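Local coordinates for high-affinity zinc uptake system protein znuA (PDB 3MFQ), which probably captures zinc and perhaps other metal ions as the solute-binding component of an ABC-type uptake system, at residues F107-P110 against L111-A115; T138-Y141 against Q142-D146. All coordinates share one frame; numbering follows the deposited sequence.

Contact 1: residues F107-P110 against L111-A115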
ATOM      1  N   PHE A 107       3.212   4.486  -1.201  1.00 38.35           N
ATOM      2  CA  PHE A 107       4.014   4.994  -0.092  1.00 34.63           C
ATOM      3  C   PHE A 107       5.013   6.049  -0.564  1.00 36.42           C
ATOM      4  O   PHE A 107       5.636   6.734   0.245  1.00 36.43           O
ATOM      5  CB  PHE A 107       4.724   3.854   0.641  1.00 34.54           C
ATOM      6  CG  PHE A 107       3.795   2.951   1.399  1.00 36.23           C
ATOM      7  CD1 PHE A 107       3.041   3.438   2.454  1.00 36.54           C
ATOM      8  CD2 PHE A 107       3.681   1.613   1.063  1.00 36.41           C
ATOM      9  CE1 PHE A 107       2.183   2.608   3.155  1.00 34.91           C
ATOM     10  CE2 PHE A 107       2.825   0.778   1.762  1.00 36.50           C
ATOM     11  CZ  PHE A 107       2.077   1.277   2.808  1.00 36.04           C
ATOM     12  N   SER A 108       5.167   6.171  -1.876  1.00 49.39           N
ATOM     13  CA  SER A 108       5.898   7.289  -2.449  1.00 48.50           C
ATOM     14  C   SER A 108       4.904   8.405  -2.715  1.00 48.21           C
ATOM     15  O   SER A 108       4.332   8.490  -3.799  1.00 49.77           O
ATOM     16  CB  SER A 108       6.594   6.885  -3.749  1.00 50.15           C
ATOM     17  OG  SER A 108       7.214   8.006  -4.366  1.00 47.86           O
ATOM     18  N   ILE A 109       4.691   9.252  -1.714  1.00 43.03           N
ATOM     19  CA  ILE A 109       3.706  10.324  -1.807  1.00 43.62           C
ATOM     20  C   ILE A 109       3.663  11.008  -3.176  1.00 42.88           C
ATOM     21  O   ILE A 109       2.582  11.277  -3.698  1.00 47.93           O
ATOM     22  CB  ILE A 109       3.892  11.366  -0.685  1.00 45.66           C
ATOM     23  CG1 ILE A 109       3.518  10.748   0.662  1.00 46.34           C
ATOM     24  CG2 ILE A 109       3.048  12.598  -0.953  1.00 42.27           C
ATOM     25  CD1 ILE A 109       3.591  11.711   1.818  1.00 50.87           C
ATOM     26  N   PRO A 110       4.833  11.293  -3.765  1.00 35.82           N
ATOM     27  CA  PRO A 110       4.821  11.863  -5.115  1.00 37.20           C
ATOM     28  C   PRO A 110       4.029  10.988  -6.087  1.00 40.30           C
ATOM     29  O   PRO A 110       3.175  11.484  -6.824  1.00 41.10           O
ATOM     30  CB  PRO A 110       6.300  11.870  -5.498  1.00 35.87           C
ATOM     31  CG  PRO A 110       7.013  11.988  -4.207  1.00 36.34           C
ATOM     32  CD  PRO A 110       6.198  11.213  -3.215  1.00 41.52           C
ATOM     33  N   LEU A 111       4.318   9.693  -6.081  1.00 38.79           N
ATOM     34  CA  LEU A 111       3.617   8.746  -6.936  1.00 35.88           C
ATOM     35  C   LEU A 111       2.123   8.720  -6.643  1.00 36.90           C
ATOM     36  O   LEU A 111       1.307   8.628  -7.557  1.00 39.73           O
ATOM     37  CB  LEU A 111       4.211   7.346  -6.774  1.00 35.84           C
ATOM     38  CG  LEU A 111       5.308   6.986  -7.776  1.00 37.83           C
ATOM     39  CD1 LEU A 111       6.116   8.212  -8.161  1.00 38.95           C
ATOM     40  CD2 LEU A 111       6.204   5.886  -7.229  1.00 37.35           C
ATOM     41  N   TYR A 112       1.767   8.805  -5.366  1.00 32.91           N
ATOM     42  CA  TYR A 112       0.363   8.793  -4.980  1.00 31.29           C
ATOM     43  C   TYR A 112      -0.337  10.063  -5.453  1.00 33.18           C
ATOM     44  O   TYR A 112      -1.463  10.015  -5.944  1.00 34.57           O
ATOM     45  CB  TYR A 112       0.213   8.619  -3.470  1.00 33.05           C
ATOM     46  CG  TYR A 112      -1.187   8.232  -3.041  1.00 33.84           C
ATOM     47  CD1 TYR A 112      -1.667   6.947  -3.254  1.00 32.28           C
ATOM     48  CD2 TYR A 112      -2.025   9.150  -2.420  1.00 33.85           C
ATOM     49  CE1 TYR A 112      -2.942   6.588  -2.865  1.00 33.39           C
ATOM     50  CE2 TYR A 112      -3.303   8.799  -2.026  1.00 35.66           C
ATOM     51  CZ  TYR A 112      -3.756   7.516  -2.252  1.00 36.52           C
ATOM     52  OH  TYR A 112      -5.027   7.157  -1.863  1.00 36.62           O
ATOM     53  N   LYS A 113       0.336  11.199  -5.307  1.00 34.14           N
ATOM     54  CA  LYS A 113      -0.190  12.459  -5.813  1.00 33.33           C
ATOM     55  C   LYS A 113      -0.447  12.347  -7.309  1.00 33.56           C
ATOM     56  O   LYS A 113      -1.401  12.919  -7.831  1.00 33.41           O
ATOM     57  CB  LYS A 113       0.786  13.601  -5.541  1.00 36.88           C
ATOM     58  CG  LYS A 113       0.942  13.955  -4.074  1.00 36.39           C
ATOM     59  CD  LYS A 113       2.031  14.998  -3.886  1.00 38.25           C
ATOM     60  CE  LYS A 113       1.736  16.258  -4.681  1.00 34.21           C
ATOM     61  NZ  LYS A 113       0.564  16.986  -4.132  1.00 39.52           N
ATOM     62  N   SER A 114       0.418  11.608  -7.997  1.00 45.59           N
ATOM     63  CA  SER A 114       0.242  11.361  -9.419  1.00 43.82           C
ATOM     64  C   SER A 114      -1.049  10.594  -9.655  1.00 44.66           C
ATOM     65  O   SER A 114      -1.872  10.988 -10.479  1.00 46.55           O
ATOM     66  CB  SER A 114       1.427  10.576  -9.979  1.00 46.92           C
ATOM     67  OG  SER A 114       1.254  10.309 -11.361  1.00 48.21           O
ATOM     68  N   ALA A 115      -1.220   9.498  -8.922  1.00 36.77           N
ATOM     69  CA  ALA A 115      -2.432   8.690  -9.010  1.00 35.56           C
ATOM     70  C   ALA A 115      -3.672   9.545  -8.770  1.00 38.34           C
ATOM     71  O   ALA A 115      -4.649   9.469  -9.518  1.00 36.18           O
ATOM     72  CB  ALA A 115      -2.373   7.548  -8.007  1.00 32.82           C
TER
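The carbonyl of I109 receives the amide of K113: N of K113 lies 2.8 Å from O of I109, the N-H...O angle is 167°, and the donor sits nearly on the C=O axis. This is the opening turn of helix 109-123, a worked example of how a helix starts, with S108 at the N-cap position. The backbone oxygen of S108 makes the first i to i+4 bond, taking N of Y112 at 3.0 Å, and two residues on, O of P110 takes N of S114. In both of these bonds the donor is tilted from the carbonyl plane. P110 fits here because the first turn needs no amide hydrogen from it, and a proline has none to give.

Two side-chain pairs pack along the turn. S108 carries OG opposite its backbone N (chi1 175°), and CB of S108 meets the CD2 branch of L111 at 3.6 Å, an apolar contact. The hydroxyl OG of S108, 3.8 Å from N of L111, lies beyond usual bonding distance. In the second pair the side chains of I109 and K113 pass each other at a slant, with CG2 of I109 against CD of K113 at 3.9 Å. K113 bends at its last two torsions, and its ammonium finds its partner in D146 of helix 131-156.

I109 packs on L148 of the same partner helix, Y112 stacks its ring on F266, and Y175 of helix 174-179 meets both S108 and L111. The zinc ligand H104 precedes this turn closely in sequence, although the side chain of Y112 is about 14 Å from the ion. At the root of the lysine chain, CG of K113 lies 3.2 Å from O of I109.

Contact 2: residues T138-Y141 against Q142-D146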
ATOM      1  N   THR A 138      -9.623  18.373  -5.517  1.00 37.01           N
ATOM      2  CA  THR A 138      -8.346  17.748  -5.829  1.00 34.20           C
ATOM      3  C   THR A 138      -7.185  18.568  -5.290  1.00 39.35           C
ATOM      4  O   THR A 138      -6.270  18.029  -4.666  1.00 40.21           O
ATOM      5  CB  THR A 138      -8.166  17.597  -7.341  1.00 35.07           C
ATOM      6  OG1 THR A 138      -9.291  16.898  -7.886  1.00 39.16           O
ATOM      7  CG2 THR A 138      -6.893  16.829  -7.653  1.00 33.42           C
ATOM      8  N   GLU A 139      -7.223  19.872  -5.537  1.00 43.41           N
ATOM      9  CA  GLU A 139      -6.162  20.758  -5.076  1.00 40.85           C
ATOM     10  C   GLU A 139      -6.017  20.713  -3.558  1.00 43.90           C
ATOM     11  O   GLU A 139      -4.903  20.709  -3.035  1.00 47.99           O
ATOM     12  CB  GLU A 139      -6.409  22.191  -5.544  1.00 37.41           C
ATOM     13  CG  GLU A 139      -6.364  22.367  -7.047  1.00 37.30           C
ATOM     14  CD  GLU A 139      -6.173  23.813  -7.450  1.00 42.43           C
ATOM     15  OE1 GLU A 139      -5.947  24.654  -6.554  1.00 41.33           O
ATOM     16  OE2 GLU A 139      -6.241  24.110  -8.661  1.00 43.23           O
ATOM     17  N   LYS A 140      -7.146  20.671  -2.856  1.00 54.19           N
ATOM     18  CA  LYS A 140      -7.133  20.626  -1.399  1.00 54.57           C
ATOM     19  C   LYS A 140      -6.509  19.334  -0.875  1.00 58.95           C
ATOM     20  O   LYS A 140      -5.854  19.334   0.165  1.00 62.86           O
ATOM     21  CB  LYS A 140      -8.547  20.786  -0.839  1.00 57.88           C
ATOM     22  CG  LYS A 140      -8.616  20.681   0.674  1.00 63.95           C
ATOM     23  CD  LYS A 140     -10.049  20.741   1.175  1.00 75.03           C
ATOM     24  CE  LYS A 140     -10.111  20.576   2.686  1.00 75.06           C
ATOM     25  NZ  LYS A 140     -11.503  20.696   3.199  1.00 83.58           N
ATOM     26  N   TYR A 141      -6.713  18.236  -1.594  1.00 54.28           N
ATOM     27  CA  TYR A 141      -6.155  16.954  -1.176  1.00 54.83           C
ATOM     28  C   TYR A 141      -4.688  16.833  -1.579  1.00 54.50           C
ATOM     29  O   TYR A 141      -3.888  16.230  -0.864  1.00 56.83           O
ATOM     30  CB  TYR A 141      -6.972  15.785  -1.732  1.00 53.58           C
ATOM     31  CG  TYR A 141      -6.561  14.434  -1.181  1.00 57.08           C
ATOM     32  CD1 TYR A 141      -6.573  14.187   0.186  1.00 55.63           C
ATOM     33  CD2 TYR A 141      -6.172  13.403  -2.027  1.00 56.65           C
ATOM     34  CE1 TYR A 141      -6.201  12.954   0.695  1.00 54.16           C
ATOM     35  CE2 TYR A 141      -5.799  12.167  -1.527  1.00 57.18           C
ATOM     36  CZ  TYR A 141      -5.816  11.949  -0.167  1.00 55.63           C
ATOM     37  OH  TYR A 141      -5.447  10.720   0.328  1.00 51.39           O
ATOM     38  N   GLN A 142      -4.335  17.405  -2.725  1.00 38.81           N
ATOM     39  CA  GLN A 142      -2.941  17.441  -3.144  1.00 37.84           C
ATOM     40  C   GLN A 142      -2.109  18.149  -2.083  1.00 41.15           C
ATOM     41  O   GLN A 142      -1.043  17.674  -1.692  1.00 41.89           O
ATOM     42  CB  GLN A 142      -2.790  18.153  -4.489  1.00 37.37           C
ATOM     43  CG  GLN A 142      -3.336  17.382  -5.678  1.00 38.85           C
ATOM     44  CD  GLN A 142      -2.492  16.173  -6.043  1.00 39.95           C
ATOM     45  OE1 GLN A 142      -2.668  15.581  -7.108  1.00 39.51           O
ATOM     46  NE2 GLN A 142      -1.569  15.803  -5.164  1.00 36.57           N
ATOM     47  N   ALA A 143      -2.613  19.287  -1.619  1.00 51.28           N
ATOM     48  CA  ALA A 143      -1.935  20.067  -0.594  1.00 50.17           C
ATOM     49  C   ALA A 143      -1.853  19.292   0.712  1.00 53.61           C
ATOM     50  O   ALA A 143      -0.866  19.393   1.438  1.00 57.99           O
ATOM     51  CB  ALA A 143      -2.642  21.389  -0.381  1.00 49.63           C
ATOM     52  N   GLN A 144      -2.897  18.529   1.015  1.00 48.32           N
ATOM     53  CA  GLN A 144      -2.913  17.712   2.222  1.00 46.77           C
ATOM     54  C   GLN A 144      -1.859  16.621   2.132  1.00 49.60           C
ATOM     55  O   GLN A 144      -1.247  16.253   3.136  1.00 51.95           O
ATOM     56  CB  GLN A 144      -4.294  17.097   2.444  1.00 47.14           C
ATOM     57  CG  GLN A 144      -5.351  18.096   2.871  1.00 48.05           C
ATOM     58  CD  GLN A 144      -6.701  17.451   3.082  1.00 49.15           C
ATOM     59  OE1 GLN A 144      -7.650  18.099   3.518  1.00 55.50           O
ATOM     60  NE2 GLN A 144      -6.795  16.164   2.774  1.00 48.58           N
ATOM     61  N   LEU A 145      -1.651  16.107   0.924  1.00 37.49           N
ATOM     62  CA  LEU A 145      -0.606  15.124   0.685  1.00 34.13           C
ATOM     63  C   LEU A 145       0.760  15.786   0.831  1.00 35.74           C
ATOM     64  O   LEU A 145       1.705  15.175   1.325  1.00 36.49           O
ATOM     65  CB  LEU A 145      -0.762  14.499  -0.702  1.00 32.56           C
ATOM     66  CG  LEU A 145      -2.029  13.668  -0.930  1.00 33.29           C
ATOM     67  CD1 LEU A 145      -2.190  13.302  -2.397  1.00 29.35           C
ATOM     68  CD2 LEU A 145      -2.015  12.421  -0.063  1.00 34.25           C
ATOM     69  N   ASP A 146       0.852  17.043   0.405  1.00 44.75           N
ATOM     70  CA  ASP A 146       2.075  17.824   0.561  1.00 44.44           C
ATOM     71  C   ASP A 146       2.438  17.970   2.037  1.00 48.51           C
ATOM     72  O   ASP A 146       3.547  17.631   2.453  1.00 48.78           O
ATOM     73  CB  ASP A 146       1.914  19.208  -0.070  1.00 40.66           C
ATOM     74  CG  ASP A 146       1.666  19.145  -1.562  1.00 43.20           C
ATOM     75  OD1 ASP A 146       1.131  20.123  -2.121  1.00 44.95           O
ATOM     76  OD2 ASP A 146       2.004  18.114  -2.177  1.00 44.13           O
TER
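Y141 sends its ring away from its backbone N (chi1 -172°), while L145 keeps CG beside its own N (chi1 -65°), and these two torsions set the leucine over one face of the tyrosine. CG of L145 stands 4.2 Å from the ring centroid and close to the normal, a CH-pi contact, and CD2 of L145 reaches CZ of Y141 at 3.8 Å. The edge of this ring is met in its plane by the amide of Q144, whose NE2 lies 3.3 Å from CD1 of Y141, with the two planes 77° apart. Q144 also brings OE1 to 3.6 Å from CE of K140, whose chain is extended.

Beneath these groups runs the i to i+4 bonding of helix 131-156. The amide of Q142 bonds straight to O of T138 at 2.8 Å; that of Q144 approaches O of K140 from above the carbonyl plane at 3.2 Å. T138 lays its CG2 alongside CG of Q142, and its hydroxyl bonds to I134 O and S120 OG. One ring thus receives an apolar group on its face and a polar one at its edge, consistent with a helix burying Y141 and L145 and turning K140, and partly Q144, to solvent.

In the fold
Contacts 1 and 2 belong to consecutive helices that pack against each other, with centres 11 Å apart. Contact 1, at the start of helix 109-123, lies nearer the middle of the chain; contact 2, within helix 131-156, is farther out and has more exposed residues. Their chemistry follows: helix initiation with aliphatic packing in the first, a tyrosine ring met by a leucine and a glutamine amide in the second, with K140 alongside that glutamine. K113 joins them, its NZ 2.7 Å from OD2 of D146 in a salt bridge, with a weak hydrogen bond to Q142 O, and its CG against CD1 of L145. Y112 and Y141 also touch, and both meet F266 of helix 266-281.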